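Local coordinates for probable mannosyltransferase KTR4 (Saccharomyces cerevisiae, PDB 5A07), which is a probable mannosyltransferase of the GT-A clan, whose lumenal part is modelled here with guanosine-5'-diphosphate and a manganese ion, at residues B[67-70]-B[71-75]; B[419-422]-B[423-427]. One frame throughout, in Å; residues are numbered along the deposited sequence.

Contact 1: B[67-70]-B[71-75]; sequences EVLA and ENKQL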
# COMPACT_ATOMS: atom_id res chain seq x y z
N GLU B 67 -10.30 -6.33 24.72
CA GLU B 67 -11.12 -7.41 24.23
C GLU B 67 -11.23 -7.34 22.71
O GLU B 67 -11.25 -8.35 22.05
CB GLU B 67 -12.52 -7.29 24.81
CG GLU B 67 -12.55 -7.59 26.32
CD GLU B 67 -13.96 -7.41 26.96
OE1 GLU B 67 -14.88 -6.80 26.32
OE2 GLU B 67 -14.13 -7.88 28.11
N VAL B 68 -11.36 -6.14 22.19
CA VAL B 68 -11.39 -5.93 20.72
C VAL B 68 -10.10 -6.52 20.10
O VAL B 68 -10.14 -7.27 19.12
CB VAL B 68 -11.50 -4.41 20.44
CG1 VAL B 68 -11.27 -4.14 18.96
CG2 VAL B 68 -12.88 -3.93 20.79
N LEU B 69 -8.95 -6.19 20.68
CA LEU B 69 -7.70 -6.67 20.16
C LEU B 69 -7.74 -8.20 20.16
O LEU B 69 -7.31 -8.85 19.22
CB LEU B 69 -6.54 -6.12 20.99
CG LEU B 69 -5.18 -6.67 20.56
CD1 LEU B 69 -4.85 -6.30 19.12
CD2 LEU B 69 -4.09 -6.18 21.51
N ALA B 70 -8.19 -8.82 21.25
CA ALA B 70 -8.16 -10.29 21.32
C ALA B 70 -9.04 -10.91 20.25
O ALA B 70 -8.71 -11.92 19.64
CB ALA B 70 -8.62 -10.79 22.71
N GLU B 71 -10.23 -10.33 20.07
CA GLU B 71 -11.17 -10.89 19.07
C GLU B 71 -10.63 -10.68 17.63
O GLU B 71 -10.82 -11.53 16.79
CB GLU B 71 -12.56 -10.21 19.21
CG GLU B 71 -13.31 -10.81 20.40
CD GLU B 71 -14.74 -10.24 20.68
OE1 GLU B 71 -15.58 -10.38 19.79
OE2 GLU B 71 -15.05 -9.75 21.81
N ASN B 72 -9.97 -9.54 17.40
CA ASN B 72 -9.36 -9.19 16.08
C ASN B 72 -8.21 -10.18 15.79
O ASN B 72 -8.10 -10.65 14.67
CB ASN B 72 -8.89 -7.73 16.03
CG ASN B 72 -10.04 -6.76 15.97
OD1 ASN B 72 -11.16 -7.20 15.75
ND2 ASN B 72 -9.77 -5.46 15.98
N LYS B 73 -7.39 -10.51 16.79
CA LYS B 73 -6.33 -11.50 16.57
C LYS B 73 -6.87 -12.85 16.25
O LYS B 73 -6.32 -13.57 15.49
CB LYS B 73 -5.47 -11.67 17.82
CG LYS B 73 -4.58 -10.52 18.12
CD LYS B 73 -3.46 -10.97 19.08
CE LYS B 73 -3.58 -10.35 20.47
NZ LYS B 73 -2.27 -9.95 21.09
N GLN B 74 -7.98 -13.22 16.89
CA GLN B 74 -8.57 -14.49 16.61
C GLN B 74 -9.11 -14.53 15.20
O GLN B 74 -8.99 -15.57 14.52
CB GLN B 74 -9.71 -14.83 17.61
CG GLN B 74 -10.42 -16.11 17.24
CD GLN B 74 -11.40 -16.58 18.33
OE1 GLN B 74 -12.21 -17.47 18.12
NE2 GLN B 74 -11.34 -15.97 19.48
N LEU B 75 -9.79 -13.48 14.77
CA LEU B 75 -10.31 -13.41 13.39
C LEU B 75 -9.17 -13.47 12.34
O LEU B 75 -9.20 -14.22 11.39
CB LEU B 75 -11.14 -12.17 13.17
CG LEU B 75 -11.68 -12.04 11.74
CD1 LEU B 75 -12.64 -13.20 11.44
CD2 LEU B 75 -12.40 -10.74 11.53
O HOH W 1 -12.47 -10.13 23.75
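Glu67 to Ala70 pass directly into Glu71 to Leu75 on the alpha-helix 65-80, and four successive i to i+4 backbone hydrogen bonds tie one turn to the next. They run from the N of Glu71, Asn72, Lys73 and Gln74 to the O of Glu67, Val68, Leu69 and Ala70; Asn72 N to Val68 O spans 2.9 Å, Gln74 N to Ala70 O 3.1 Å. On the protein-facing side Val68 and Asn72 lie alongside each other, Val68 CG1 3.6 Å from Asn72 ND2. With CG anti to its carbonyl carbon (chi1 -72°), Asn72 leans back over the preceding turn, its CG 3.2 Å from Val68 O, while ND2 bonds to Gln301 OE1 on a neighbouring loop. Lys73 passes slantwise over Leu69, CE 4.0 Å from Leu69 CG, and its bent chain carries NZ to a salt bridge with Asp413. On the exposed flank a water donates to Glu67 O (2.7 Å) and, over a longer 3.3 Å, to Glu71 OE2. The chemistry is thus two-sided: both ends of the buried Asn72 amide are satisfied off the helix, OD1 by Arg423 NH1 of helix 418-425 as ND2 is by Gln301, whereas Glu67 OE1 and Glu71 OE2 are like charges 5.4 Å apart, not in contact, at the surface, where solvent would be expected to soften their repulsion.

Contact 2: B[419-422]-B[423-427]; sequences ATWI and RHSMS
Trp421, on the short helix 418-425, and Met426, in the turn that follows it, make a Met-aromatic contact; the helix packs against strand 371-373 of the large mixed sheet in this GT-A enzyme. The backbone bonds are i to i+4: Arg423 N to Ala419 O (2.8 Å), His424 N to Thr420 O, and Ser425 N to Trp421 O (2.8 Å). By Met426 the chain has left the helical path, and Ser427 takes the N-cap position of helix 428-431.

Aromatic contacts centre on the indole. Trp421 CG is anti to the backbone N (chi1 -175°), which sends the ring forward along the helix, over the side chain of Ser425. Ser425 CB makes a CH-pi contact, 3.4 Å from the centroid of the six-membered Trp421 ring and only 8° off its normal. Met426 crosses the indole at about a right angle; its SD lies obliquely, 4.8 Å from the centroid of the five-membered Trp421 ring. Trp295, Phe258 and Phe317 meet the same indole edge-to-face, so it sits within an aromatic cluster in the core.

Apolar packing continues where Ile422 runs alongside Met426, CG1 of Ile422 4.0 Å from SD of Met426. Thr420 CG2 meets His424 CD2, while Thr420 OG1 turns to Asp298 OD2 for its hydrogen bond.

Near the helix end a water lies 3.0 Å from Met426 O and 2.8 Å from Ile422 O, placed to donate to either.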
# COMPACT_ATOMS: atom_id res chain seq x y z
N ALA B 419 -7.99 -7.36 10.64
CA ALA B 419 -9.28 -7.83 11.12
C ALA B 419 -10.40 -6.88 10.74
O ALA B 419 -11.48 -7.33 10.38
CB ALA B 419 -9.28 -8.05 12.63
N THR B 420 -10.14 -5.58 10.80
CA THR B 420 -11.13 -4.58 10.40
C THR B 420 -11.49 -4.68 8.91
O THR B 420 -12.67 -4.67 8.54
CB THR B 420 -10.67 -3.15 10.77
OG1 THR B 420 -10.55 -3.08 12.18
CG2 THR B 420 -11.64 -2.08 10.25
N TRP B 421 -10.49 -4.87 8.08
CA TRP B 421 -10.70 -5.06 6.66
C TRP B 421 -11.51 -6.38 6.39
O TRP B 421 -12.46 -6.38 5.59
CB TRP B 421 -9.30 -5.14 5.91
CG TRP B 421 -9.48 -5.20 4.45
CD1 TRP B 421 -9.54 -6.33 3.66
CD2 TRP B 421 -9.73 -4.10 3.59
NE1 TRP B 421 -9.81 -5.99 2.40
CE2 TRP B 421 -9.94 -4.62 2.33
CE3 TRP B 421 -9.85 -2.71 3.81
CZ2 TRP B 421 -10.22 -3.82 1.24
CZ3 TRP B 421 -10.13 -1.87 2.70
CH2 TRP B 421 -10.34 -2.44 1.44
N ILE B 422 -11.14 -7.44 7.06
CA ILE B 422 -11.88 -8.73 6.92
C ILE B 422 -13.33 -8.55 7.35
O ILE B 422 -14.26 -8.95 6.63
CB ILE B 422 -11.25 -9.86 7.73
CG1 ILE B 422 -9.89 -10.23 7.14
CG2 ILE B 422 -12.16 -11.13 7.74
CD1 ILE B 422 -9.05 -11.10 8.02
N ARG B 423 -13.50 -7.94 8.49
CA ARG B 423 -14.86 -7.80 9.08
C ARG B 423 -15.78 -6.91 8.25
O ARG B 423 -16.97 -7.23 8.08
CB ARG B 423 -14.73 -7.27 10.48
CG ARG B 423 -16.07 -6.99 11.22
CD ARG B 423 -15.82 -6.46 12.61
NE ARG B 423 -15.13 -7.48 13.33
CZ ARG B 423 -13.95 -7.39 13.98
NH1 ARG B 423 -13.31 -6.24 14.08
NH2 ARG B 423 -13.44 -8.49 14.53
N HIS B 424 -15.26 -5.81 7.74
CA HIS B 424 -16.10 -4.74 7.16
C HIS B 424 -15.94 -4.51 5.67
O HIS B 424 -16.82 -3.89 5.03
CB HIS B 424 -15.81 -3.41 7.83
CG HIS B 424 -16.20 -3.39 9.26
ND1 HIS B 424 -17.51 -3.35 9.67
CD2 HIS B 424 -15.45 -3.40 10.38
CE1 HIS B 424 -17.55 -3.36 10.99
NE2 HIS B 424 -16.31 -3.40 11.44
N SER B 425 -14.84 -4.94 5.08
CA SER B 425 -14.60 -4.57 3.72
C SER B 425 -14.71 -5.72 2.79
O SER B 425 -14.79 -5.50 1.60
CB SER B 425 -13.23 -3.96 3.49
OG SER B 425 -13.07 -2.81 4.25
N MET B 426 -14.70 -6.94 3.28
CA MET B 426 -14.76 -8.07 2.37
C MET B 426 -16.18 -8.65 2.29
O MET B 426 -16.71 -9.10 3.29
CB MET B 426 -13.76 -9.13 2.80
CG MET B 426 -12.27 -8.66 2.67
SD MET B 426 -11.08 -9.84 3.33
CE MET B 426 -11.05 -11.10 2.10
N SER B 427 -16.75 -8.70 1.09
CA SER B 427 -18.02 -9.42 0.94
C SER B 427 -17.76 -10.87 0.62
O SER B 427 -16.59 -11.31 0.52
CB SER B 427 -18.83 -8.79 -0.16
OG SER B 427 -18.20 -9.01 -1.42
O HOH W 2 -16.81 -10.09 6.11

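In the fold
Contacts 1 and 2 lie on two helices far apart in sequence but packed together, their centres about 13 Å apart. Asn72 of contact 1 probably accepts a hydrogen bond at OD1 from Arg423 NH1 of contact 2 (2.9 Å), and Asn72 CB rests 3.4 Å from Ala419 CB. One turn on, Leu75 CD2 packs 3.8 Å from Ile422 CG2. Helix 418-425 therefore lies between the outer helix 65-80 and the sheet: contact 1 is a surface contact, contact 2 a buried one. No residue of either lines the guanosine-5'-diphosphate pocket or binds the manganese ion, whose protein ligands are Glu232 and His381; the side chains that meet between the two helices do the joining.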